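Local coordinates for coronin (Toxoplasma gondii, PDB 4OZU), which probably binds actin filaments, the chain here being the WD40 domain of a longer parasite coronin, at residues A[89-94]-A[141-146]; A[180-185]-A[223-228]; A[366-371]-A[385-390]. All coordinates share one frame; numbering follows the deposited sequence. Where two conformers were deposited one is given.

Interaction 1: A[89-94]-A[141-146]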
loop_
_atom_site.group_PDB
_atom_site.type_symbol
_atom_site.label_atom_id
_atom_site.label_comp_id
_atom_site.label_asym_id
_atom_site.label_seq_id
_atom_site.Cartn_x
_atom_site.Cartn_y
_atom_site.Cartn_z
ATOM N N PRO A 89 -8.249 -7.095 -0.436
ATOM C CA PRO A 89 -7.354 -8.033 -1.121
ATOM C C PRO A 89 -8.082 -9.158 -1.845
ATOM O O PRO A 89 -7.460 -9.868 -2.645
ATOM C CB PRO A 89 -6.505 -8.618 0.023
ATOM C CG PRO A 89 -6.739 -7.749 1.195
ATOM C CD PRO A 89 -8.097 -7.157 1.024
ATOM N N PHE A 90 -9.367 -9.338 -1.551
ATOM C CA PHE A 90 -10.091 -10.523 -2.003
ATOM C C PHE A 90 -11.292 -10.238 -2.894
ATOM O O PHE A 90 -11.545 -10.964 -3.844
ATOM C CB PHE A 90 -10.549 -11.313 -0.787
ATOM C CG PHE A 90 -9.478 -11.479 0.245
ATOM C CD1 PHE A 90 -8.331 -12.204 -0.041
ATOM C CD2 PHE A 90 -9.609 -10.905 1.496
ATOM C CE1 PHE A 90 -7.344 -12.347 0.903
ATOM C CE2 PHE A 90 -8.620 -11.058 2.447
ATOM C CZ PHE A 90 -7.492 -11.773 2.148
ATOM N N TYR A 91 -12.023 -9.179 -2.569
ATOM C CA TYR A 91 -13.312 -8.906 -3.188
ATOM C C TYR A 91 -13.212 -7.680 -4.077
ATOM O O TYR A 91 -12.964 -6.568 -3.605
ATOM C CB TYR A 91 -14.367 -8.736 -2.100
ATOM C CG TYR A 91 -14.290 -9.863 -1.096
ATOM C CD1 TYR A 91 -14.345 -11.186 -1.511
ATOM C CD2 TYR A 91 -14.106 -9.613 0.255
ATOM C CE1 TYR A 91 -14.251 -12.222 -0.604
ATOM C CE2 TYR A 91 -14.010 -10.646 1.169
ATOM C CZ TYR A 91 -14.083 -11.946 0.736
ATOM O OH TYR A 91 -13.985 -12.976 1.645
ATOM N N ARG A 92 -13.387 -7.916 -5.372
ATOM C CA ARG A 92 -13.118 -6.922 -6.398
ATOM C C ARG A 92 -13.946 -5.651 -6.266
ATOM O O ARG A 92 -13.528 -4.585 -6.724
ATOM C CB ARG A 92 -13.368 -7.528 -7.774
ATOM C CG ARG A 92 -12.956 -6.612 -8.894
ATOM C CD ARG A 92 -12.105 -7.325 -9.906
ATOM N NE ARG A 92 -12.920 -7.956 -10.940
ATOM C CZ ARG A 92 -12.941 -9.260 -11.205
ATOM N NH1 ARG A 92 -12.188 -10.116 -10.522
ATOM N NH2 ARG A 92 -13.723 -9.716 -12.173
ATOM N N ASP A 93 -15.118 -5.774 -5.652
ATOM C CA ASP A 93 -16.070 -4.669 -5.578
ATOM C C ASP A 93 -16.028 -3.939 -4.239
ATOM O O ASP A 93 -16.795 -3.000 -4.023
ATOM C CB ASP A 93 -17.492 -5.182 -5.839
ATOM C CG ASP A 93 -17.875 -6.354 -4.949
ATOM O OD1 ASP A 93 -16.979 -6.982 -4.339
ATOM O OD2 ASP A 93 -19.085 -6.662 -4.875
ATOM N N ILE A 94 -15.130 -4.361 -3.353
ATOM C CA ILE A 94 -15.078 -3.829 -1.994
ATOM C C ILE A 94 -13.842 -2.969 -1.761
ATOM O O ILE A 94 -12.721 -3.353 -2.088
ATOM C CB ILE A 94 -15.096 -4.970 -0.953
ATOM C CG1 ILE A 94 -16.395 -5.776 -1.067
ATOM C CG2 ILE A 94 -14.925 -4.430 0.466
ATOM C CD1 ILE A 94 -17.662 -4.984 -0.778
ATOM N N ALA A 141 -4.600 -11.759 4.877
ATOM C CA ALA A 141 -4.905 -13.186 4.980
ATOM C C ALA A 141 -6.329 -13.461 5.440
ATOM O O ALA A 141 -6.864 -14.541 5.187
ATOM C CB ALA A 141 -3.930 -13.855 5.917
ATOM N N VAL A 142 -6.934 -12.492 6.114
ATOM C CA VAL A 142 -8.207 -12.708 6.786
ATOM C C VAL A 142 -9.276 -11.793 6.244
ATOM O O VAL A 142 -9.125 -10.573 6.227
ATOM C CB VAL A 142 -8.090 -12.476 8.302
ATOM C CG1 VAL A 142 -9.384 -12.890 9.020
ATOM C CG2 VAL A 142 -6.897 -13.225 8.859
ATOM N N SER A 143 -10.365 -12.400 5.799
ATOM C CA SER A 143 -11.534 -11.670 5.357
ATOM C C SER A 143 -12.111 -10.838 6.495
ATOM O O SER A 143 -12.174 -11.296 7.637
ATOM C CB SER A 143 -12.590 -12.643 4.824
ATOM O OG SER A 143 -12.563 -13.869 5.550
ATOM N N GLY A 144 -12.511 -9.613 6.181
ATOM C CA GLY A 144 -13.293 -8.817 7.103
ATOM C C GLY A 144 -12.524 -8.094 8.183
ATOM O O GLY A 144 -13.133 -7.395 8.991
ATOM N N ILE A 145 -11.205 -8.261 8.217
ATOM C CA ILE A 145 -10.387 -7.621 9.247
ATOM C C ILE A 145 -9.648 -6.414 8.671
ATOM O O ILE A 145 -8.957 -6.517 7.664
ATOM C CB ILE A 145 -9.364 -8.608 9.860
ATOM C CG1 ILE A 145 -10.080 -9.814 10.478
ATOM C CG2 ILE A 145 -8.488 -7.912 10.895
ATOM C CD1 ILE A 145 -11.090 -9.469 11.567
ATOM N N LEU A 146 -9.792 -5.275 9.335
ATOM C CA LEU A 146 -9.191 -4.030 8.891
ATOM C C LEU A 146 -8.581 -3.278 10.063
ATOM O O LEU A 146 -9.114 -3.323 11.175
ATOM C CB LEU A 146 -10.258 -3.172 8.187
ATOM C CG LEU A 146 -9.896 -1.748 7.769
ATOM C CD1 LEU A 146 -10.523 -1.428 6.418
ATOM C CD2 LEU A 146 -10.360 -0.748 8.809
#
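The ring of Phe90 turns its edge to the backbone of 141-146: CE2 lies 3.8 Å from Val142 O, close to the ring plane, and Ala141 N also sits at the edge. One face of the same ring is lined by its own neighbour, with Pro89 CB 3.8 Å above the plane and over the centre. Tyr91 repeats the scheme one residue on, since Phe90 CB stands over the centre of its ring, while its edge faces Ser143; there Tyr91 OH approaches Ser143 CB at 3.5 Å. Similar first torsions (chi1 -46° and -48°) place both rings on the side of 141-146, Phe90 against the Ala141-Val142 backbone and Tyr91 against Ser143. The two segments occupy corresponding places in two adjacent predicted WD repeats, each between the first two strands of a blade. Pro372 touches both rings, and Trp379 of helix 376-380 packs on Val142. No hydrogen bond crosses between the segments; Ala141 N and Val142 N are taken by Asn139 OD1, and Phe90 N and Tyr91 N by Ser88 OG. With these amides held inside their own turns, blade meets blade through van der Waals contact of the Phe90 edge with backbone and of the Tyr91 hydroxyl with a serine methylene.

Interaction 2: A[180-185]-A[223-228]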
loop_
_atom_site.group_PDB
_atom_site.type_symbol
_atom_site.label_atom_id
_atom_site.label_comp_id
_atom_site.label_asym_id
_atom_site.label_seq_id
_atom_site.Cartn_x
_atom_site.Cartn_y
_atom_site.Cartn_z
ATOM N N TRP A 180 0.163 -4.201 7.668
ATOM C CA TRP A 180 0.054 -5.586 8.123
ATOM C C TRP A 180 1.206 -6.479 7.651
ATOM O O TRP A 180 1.649 -6.395 6.500
ATOM C CB TRP A 180 -1.225 -6.228 7.600
ATOM C CG TRP A 180 -2.503 -5.778 8.175
ATOM C CD1 TRP A 180 -3.380 -4.876 7.639
ATOM C CD2 TRP A 180 -3.101 -6.260 9.373
ATOM N NE1 TRP A 180 -4.483 -4.755 8.452
ATOM C CE2 TRP A 180 -4.334 -5.599 9.523
ATOM C CE3 TRP A 180 -2.708 -7.184 10.343
ATOM C CZ2 TRP A 180 -5.174 -5.837 10.605
ATOM C CZ3 TRP A 180 -3.538 -7.415 11.412
ATOM C CH2 TRP A 180 -4.761 -6.748 11.536
ATOM N N SER A 181 1.642 -7.372 8.532
ATOM C CA SER A 181 2.493 -8.492 8.139
ATOM C C SER A 181 1.797 -9.363 7.101
ATOM O O SER A 181 0.586 -9.533 7.146
ATOM C CB SER A 181 2.841 -9.337 9.366
ATOM O OG SER A 181 3.447 -10.561 8.986
ATOM N N TRP A 182 2.564 -9.943 6.180
ATOM C CA TRP A 182 1.991 -10.881 5.225
ATOM C C TRP A 182 1.515 -12.172 5.887
ATOM O O TRP A 182 0.776 -12.952 5.288
ATOM C CB TRP A 182 3.002 -11.181 4.124
ATOM C CG TRP A 182 3.083 -10.042 3.184
ATOM C CD1 TRP A 182 3.987 -9.022 3.207
ATOM C CD2 TRP A 182 2.189 -9.764 2.099
ATOM N NE1 TRP A 182 3.718 -8.131 2.193
ATOM C CE2 TRP A 182 2.617 -8.564 1.502
ATOM C CE3 TRP A 182 1.064 -10.414 1.577
ATOM C CZ2 TRP A 182 1.973 -8.008 0.400
ATOM C CZ3 TRP A 182 0.423 -9.855 0.482
ATOM C CH2 TRP A 182 0.877 -8.665 -0.089
ATOM N N LYS A 183 1.930 -12.385 7.130
ATOM C CA LYS A 183 1.429 -13.492 7.935
ATOM C C LYS A 183 0.025 -13.189 8.458
ATOM O O LYS A 183 -0.716 -14.092 8.833
ATOM C CB LYS A 183 2.385 -13.748 9.098
ATOM C CG LYS A 183 2.034 -14.932 9.973
ATOM C CD LYS A 183 3.193 -15.267 10.904
ATOM C CE LYS A 183 2.825 -16.356 11.904
ATOM N NZ LYS A 183 3.970 -16.696 12.792
ATOM N N GLY A 184 -0.318 -11.905 8.498
ATOM C CA GLY A 184 -1.635 -11.469 8.922
ATOM C C GLY A 184 -1.834 -11.385 10.427
ATOM O O GLY A 184 -2.950 -11.150 10.893
ATOM N N ASP A 185 -0.765 -11.564 11.201
ATOM C CA ASP A 185 -0.916 -11.642 12.654
ATOM C C ASP A 185 -0.537 -10.341 13.356
ATOM O O ASP A 185 -1.113 -10.005 14.390
ATOM C CB ASP A 185 -0.095 -12.806 13.219
ATOM C CG ASP A 185 1.386 -12.697 12.925
ATOM O OD1 ASP A 185 1.781 -11.974 11.982
ATOM O OD2 ASP A 185 2.157 -13.377 13.645
ATOM N N TRP A 223 5.993 -4.085 5.867
ATOM C CA TRP A 223 6.565 -5.380 6.187
ATOM C C TRP A 223 7.328 -5.929 4.995
ATOM O O TRP A 223 6.961 -5.668 3.851
ATOM C CB TRP A 223 5.473 -6.357 6.608
ATOM C CG TRP A 223 4.940 -6.061 7.952
ATOM C CD1 TRP A 223 4.009 -5.125 8.269
ATOM C CD2 TRP A 223 5.304 -6.707 9.179
ATOM N NE1 TRP A 223 3.761 -5.142 9.624
ATOM C CE2 TRP A 223 4.547 -6.104 10.205
ATOM C CE3 TRP A 223 6.189 -7.735 9.511
ATOM C CZ2 TRP A 223 4.648 -6.494 11.535
ATOM C CZ3 TRP A 223 6.289 -8.119 10.840
ATOM C CH2 TRP A 223 5.522 -7.499 11.832
ATOM N N ILE A 224 8.393 -6.674 5.274
ATOM C CA ILE A 224 9.164 -7.328 4.235
ATOM C C ILE A 224 9.361 -8.798 4.609
ATOM O O ILE A 224 10.472 -9.319 4.593
ATOM C CB ILE A 224 10.520 -6.609 3.995
ATOM C CG1 ILE A 224 11.281 -6.428 5.315
ATOM C CG2 ILE A 224 10.277 -5.264 3.319
ATOM C CD1 ILE A 224 12.655 -5.799 5.166
ATOM N N ASP A 225 8.251 -9.450 4.967
ATOM C CA ASP A 225 8.205 -10.902 5.092
ATOM C C ASP A 225 7.586 -11.459 3.798
ATOM O O ASP A 225 7.998 -11.060 2.709
ATOM C CB ASP A 225 7.456 -11.338 6.375
ATOM C CG ASP A 225 6.060 -10.710 6.537
ATOM O OD1 ASP A 225 5.717 -9.701 5.889
ATOM O OD2 ASP A 225 5.295 -11.235 7.373
ATOM N N GLY A 226 6.625 -12.370 3.883
ATOM C CA GLY A 226 6.095 -12.976 2.677
ATOM C C GLY A 226 7.099 -13.889 1.987
ATOM O O GLY A 226 8.081 -14.340 2.591
ATOM N N LEU A 227 6.847 -14.171 0.711
ATOM C CA LEU A 227 7.597 -15.189 -0.020
ATOM C C LEU A 227 9.070 -14.855 -0.195
ATOM O O LEU A 227 9.938 -15.724 -0.037
ATOM C CB LEU A 227 6.979 -15.396 -1.404
ATOM C CG LEU A 227 7.541 -16.581 -2.184
ATOM C CD1 LEU A 227 7.123 -17.879 -1.516
ATOM C CD2 LEU A 227 7.085 -16.547 -3.649
ATOM N N ALA A 228 9.347 -13.613 -0.571
ATOM C CA ALA A 228 10.705 -13.203 -0.905
ATOM C C ALA A 228 11.423 -12.611 0.288
ATOM O O ALA A 228 12.647 -12.464 0.268
ATOM C CB ALA A 228 10.688 -12.192 -2.057
HETATM O O HOH W 1 2.994 -4.652 4.814
HETATM O O HOH W 2 4.576 -5.382 2.612
#
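Ser181 and Asp225 make the shortest polar link, Ser181 OG donating to Asp225 OD2 at 2.5 Å. The other carboxylate oxygen takes the amide of the next residue, Trp182 N to Asp225 OD1, 3.2 Å and nearly straight at 168°; both donors arrive on syn sides, about 20° out of the carboxylate plane. Ser181 OG, anti to its own nitrogen (chi1 169°), also accepts from Lys183 N at 3.0 Å, an ST turn, so the hydroxyl both gives and receives. The indole NE1 of Trp223 is hydrogen-bonded to Lys179 O. Two waters add bridges: one joins Trp180 O to Trp223 N, the other Trp182 NE1 to Trp223 O. Trp182 also turns its ring edge to a carboxylate oxygen, with CD1 3.3 Å from Asp225 OD1. Among the packing contacts, Ser181 CB sits over the face of Trp223 as a CH-pi contact, 3.6 Å from the centroid of the six-membered ring, and Trp182 CB packs on Gly226 N at 3.8 Å. Each segment is the turn that follows the first strand of a four-stranded antiparallel sheet, 175-180 and 220-223 respectively. Such turn-to-turn pairing of successive blades, here fastened by a buried aspartate, belongs to the beta-propeller of WD40 domains.

Interaction 3: A[366-371]-A[385-390]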
loop_
_atom_site.group_PDB
_atom_site.type_symbol
_atom_site.label_atom_id
_atom_site.label_comp_id
_atom_site.label_asym_id
_atom_site.label_seq_id
_atom_site.Cartn_x
_atom_site.Cartn_y
_atom_site.Cartn_z
ATOM N N PRO A 366 4.340 -18.124 -7.402
ATOM C CA PRO A 366 2.930 -18.078 -6.999
ATOM C C PRO A 366 2.594 -16.760 -6.298
ATOM O O PRO A 366 3.223 -16.401 -5.302
ATOM C CB PRO A 366 2.798 -19.270 -6.054
ATOM C CG PRO A 366 3.893 -20.206 -6.478
ATOM C CD PRO A 366 5.023 -19.323 -6.888
ATOM N N ALA A 367 1.621 -16.044 -6.849
ATOM C CA ALA A 367 1.290 -14.699 -6.394
ATOM C C ALA A 367 0.167 -14.745 -5.371
ATOM O O ALA A 367 -0.632 -15.678 -5.384
ATOM C CB ALA A 367 0.892 -13.842 -7.566
ATOM N N PRO A 368 0.101 -13.742 -4.480
ATOM C CA PRO A 368 -1.036 -13.702 -3.556
ATOM C C PRO A 368 -2.357 -13.775 -4.304
ATOM O O PRO A 368 -2.568 -12.991 -5.230
ATOM C CB PRO A 368 -0.875 -12.353 -2.848
ATOM C CG PRO A 368 0.587 -12.050 -2.940
ATOM C CD PRO A 368 1.034 -12.619 -4.263
ATOM N N ASP A 369 -3.214 -14.716 -3.918
ATOM C CA ASP A 369 -4.503 -14.894 -4.571
ATOM C C ASP A 369 -5.592 -14.040 -3.939
ATOM O O ASP A 369 -5.415 -13.491 -2.856
ATOM C CB ASP A 369 -4.922 -16.359 -4.523
ATOM C CG ASP A 369 -5.860 -16.745 -5.665
ATOM O OD1 ASP A 369 -6.234 -15.868 -6.482
ATOM O OD2 ASP A 369 -6.228 -17.935 -5.740
ATOM N N VAL A 370 -6.725 -13.951 -4.623
ATOM C CA VAL A 370 -7.855 -13.170 -4.135
ATOM C C VAL A 370 -8.794 -14.049 -3.303
ATOM O O VAL A 370 -10.014 -13.897 -3.356
ATOM C CB VAL A 370 -8.624 -12.516 -5.306
ATOM C CG1 VAL A 370 -7.740 -11.477 -5.991
ATOM C CG2 VAL A 370 -9.104 -13.562 -6.314
ATOM N N GLU A 371 -8.200 -14.966 -2.540
ATOM C CA GLU A 371 -8.930 -15.833 -1.613
ATOM C C GLU A 371 -8.330 -15.701 -0.225
ATOM O O GLU A 371 -7.125 -15.882 -0.063
ATOM C CB GLU A 371 -8.856 -17.302 -2.032
ATOM C CG GLU A 371 -9.573 -17.679 -3.289
ATOM C CD GLU A 371 -9.374 -19.145 -3.610
ATOM O OE1 GLU A 371 -9.077 -19.926 -2.679
ATOM O OE2 GLU A 371 -9.494 -19.517 -4.790
ATOM N N LYS A 385 -2.740 -19.464 9.099
ATOM C CA LYS A 385 -2.574 -20.106 7.803
ATOM C C LYS A 385 -1.952 -19.120 6.821
ATOM O O LYS A 385 -2.437 -17.995 6.669
ATOM C CB LYS A 385 -3.920 -20.610 7.272
ATOM C CG LYS A 385 -4.699 -21.501 8.237
ATOM C CD LYS A 385 -4.064 -22.875 8.387
ATOM C CE LYS A 385 -4.943 -23.806 9.215
ATOM N NZ LYS A 385 -5.131 -23.328 10.614
ATOM N N ALA A 386 -0.886 -19.545 6.146
ATOM C CA ALA A 386 -0.197 -18.697 5.177
ATOM C C ALA A 386 -1.151 -18.266 4.068
ATOM O O ALA A 386 -2.092 -18.997 3.747
ATOM C CB ALA A 386 1.001 -19.429 4.591
ATOM N N ILE A 387 -0.923 -17.085 3.497
ATOM C CA ILE A 387 -1.817 -16.579 2.460
ATOM C C ILE A 387 -1.909 -17.564 1.302
ATOM O O ILE A 387 -0.972 -18.322 1.013
ATOM C CB ILE A 387 -1.385 -15.199 1.911
ATOM C CG1 ILE A 387 0.045 -15.232 1.358
ATOM C CG2 ILE A 387 -1.525 -14.131 2.983
ATOM C CD1 ILE A 387 0.302 -14.135 0.332
ATOM N N ARG A 388 -3.066 -17.571 0.661
ATOM C CA ARG A 388 -3.265 -18.421 -0.484
ATOM C C ARG A 388 -2.620 -17.783 -1.702
ATOM O O ARG A 388 -2.607 -16.556 -1.845
ATOM C CB ARG A 388 -4.753 -18.675 -0.701
ATOM C CG ARG A 388 -5.339 -19.603 0.352
ATOM C CD ARG A 388 -6.783 -19.923 0.084
ATOM N NE ARG A 388 -7.355 -20.771 1.128
ATOM C CZ ARG A 388 -8.634 -21.127 1.176
ATOM N NH1 ARG A 388 -9.476 -20.717 0.236
ATOM N NH2 ARG A 388 -9.076 -21.894 2.162
ATOM N N ARG A 389 -2.082 -18.637 -2.567
ATOM C CA ARG A 389 -1.331 -18.208 -3.734
ATOM C C ARG A 389 -1.823 -18.872 -5.009
ATOM O O ARG A 389 -2.373 -19.976 -4.988
ATOM C CB ARG A 389 0.153 -18.515 -3.549
ATOM C CG ARG A 389 0.771 -17.802 -2.385
ATOM C CD ARG A 389 2.245 -18.128 -2.223
ATOM N NE ARG A 389 2.780 -17.359 -1.106
ATOM C CZ ARG A 389 3.202 -16.101 -1.193
ATOM N NH1 ARG A 389 3.194 -15.460 -2.359
ATOM N NH2 ARG A 389 3.647 -15.489 -0.104
ATOM N N ARG A 390 -1.606 -18.187 -6.125
ATOM C CA ARG A 390 -1.981 -18.704 -7.432
ATOM C C ARG A 390 -0.834 -18.498 -8.396
ATOM O O ARG A 390 -0.302 -17.394 -8.512
ATOM C CB ARG A 390 -3.237 -18.011 -7.962
ATOM C CG ARG A 390 -3.687 -18.505 -9.334
ATOM C CD ARG A 390 -4.881 -17.721 -9.854
ATOM N NE ARG A 390 -6.130 -18.092 -9.190
ATOM C CZ ARG A 390 -6.896 -19.122 -9.549
ATOM N NH1 ARG A 390 -6.543 -19.903 -10.565
ATOM N NH2 ARG A 390 -8.017 -19.377 -8.889
HETATM O O HOH W 3 -3.764 -14.116 -0.661
HETATM O O HOH W 4 -8.841 -17.689 -6.682
HETATM O O HOH W 5 -5.563 -19.839 -4.172
HETATM O O HOH W 6 -4.953 -15.425 1.450
#
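Ala367 and Arg390 form the antiparallel hydrogen-bonded pair of a two-stranded ribbon, 367-368 with 389-390, in the C-terminal extension of the propeller chain. Arg390 N gives to Ala367 O at 2.8 Å, in the carbonyl plane, and Ala367 N returns a bond to Arg390 O. The ladder continues where Asp369 N reaches Arg388 O at 2.8 Å, almost straight at 174°. Arg388 O is gripped a second time by a water that also donates to Asp369 O; another water takes Arg388 N and donates to Glu371 O. Pro366 O accepts from Arg389 NH1 (3.1 Å), while NH2 of this guanidinium forms a salt bridge to Glu277. Ile387 CD1 lies over one face of the Arg389 guanidinium, toward its rim, and meets Pro368 CB at 3.8 Å. Two further salt bridges lie across the ribbon. Arg388 NH1 meets Glu371 OE1 on its anti side at 3.0 Å, the flat groups turned 82° apart; an extended arginine chain brings it there. Asp369 OD2 faces Arg390 NE at a longer 3.5 Å, the arginine folding back through its bent chi3 of -75°. Asp369 OD1 accepts Val370 N from above the carboxylate plane. Asp369 OD2 also accepts from two waters, one of them shared with Arg389 O. The other donates as well to Glu371 OE2, and its oxygen lies 2.9 Å from Arg390 NH2, from which it accepts.

Interactions 1 and 2 each join turns of neighbouring propeller blades, whereas interaction 3 pairs two parts of the C-terminal extension that crosses the same side of the propeller. Interaction 1 is buried and without hydrogen bonds between its segments; interaction 2, partly buried, rests on one carboxylate and a tryptophan face; interaction 3, at the surface, is rich in backbone bonds, charges and water. All three touch. Trp180 packs on Ile145, Phe90 on Glu371, and Ile387 CG2 reaches both Ala141 CB (3.8 Å) and Trp182 O (3.5 Å). Within the extension, Ile387 thus packs against the turns, Arg389 reaches Glu277 in a blade turn, and Arg388 and Arg390 pair with acids of the extension itself.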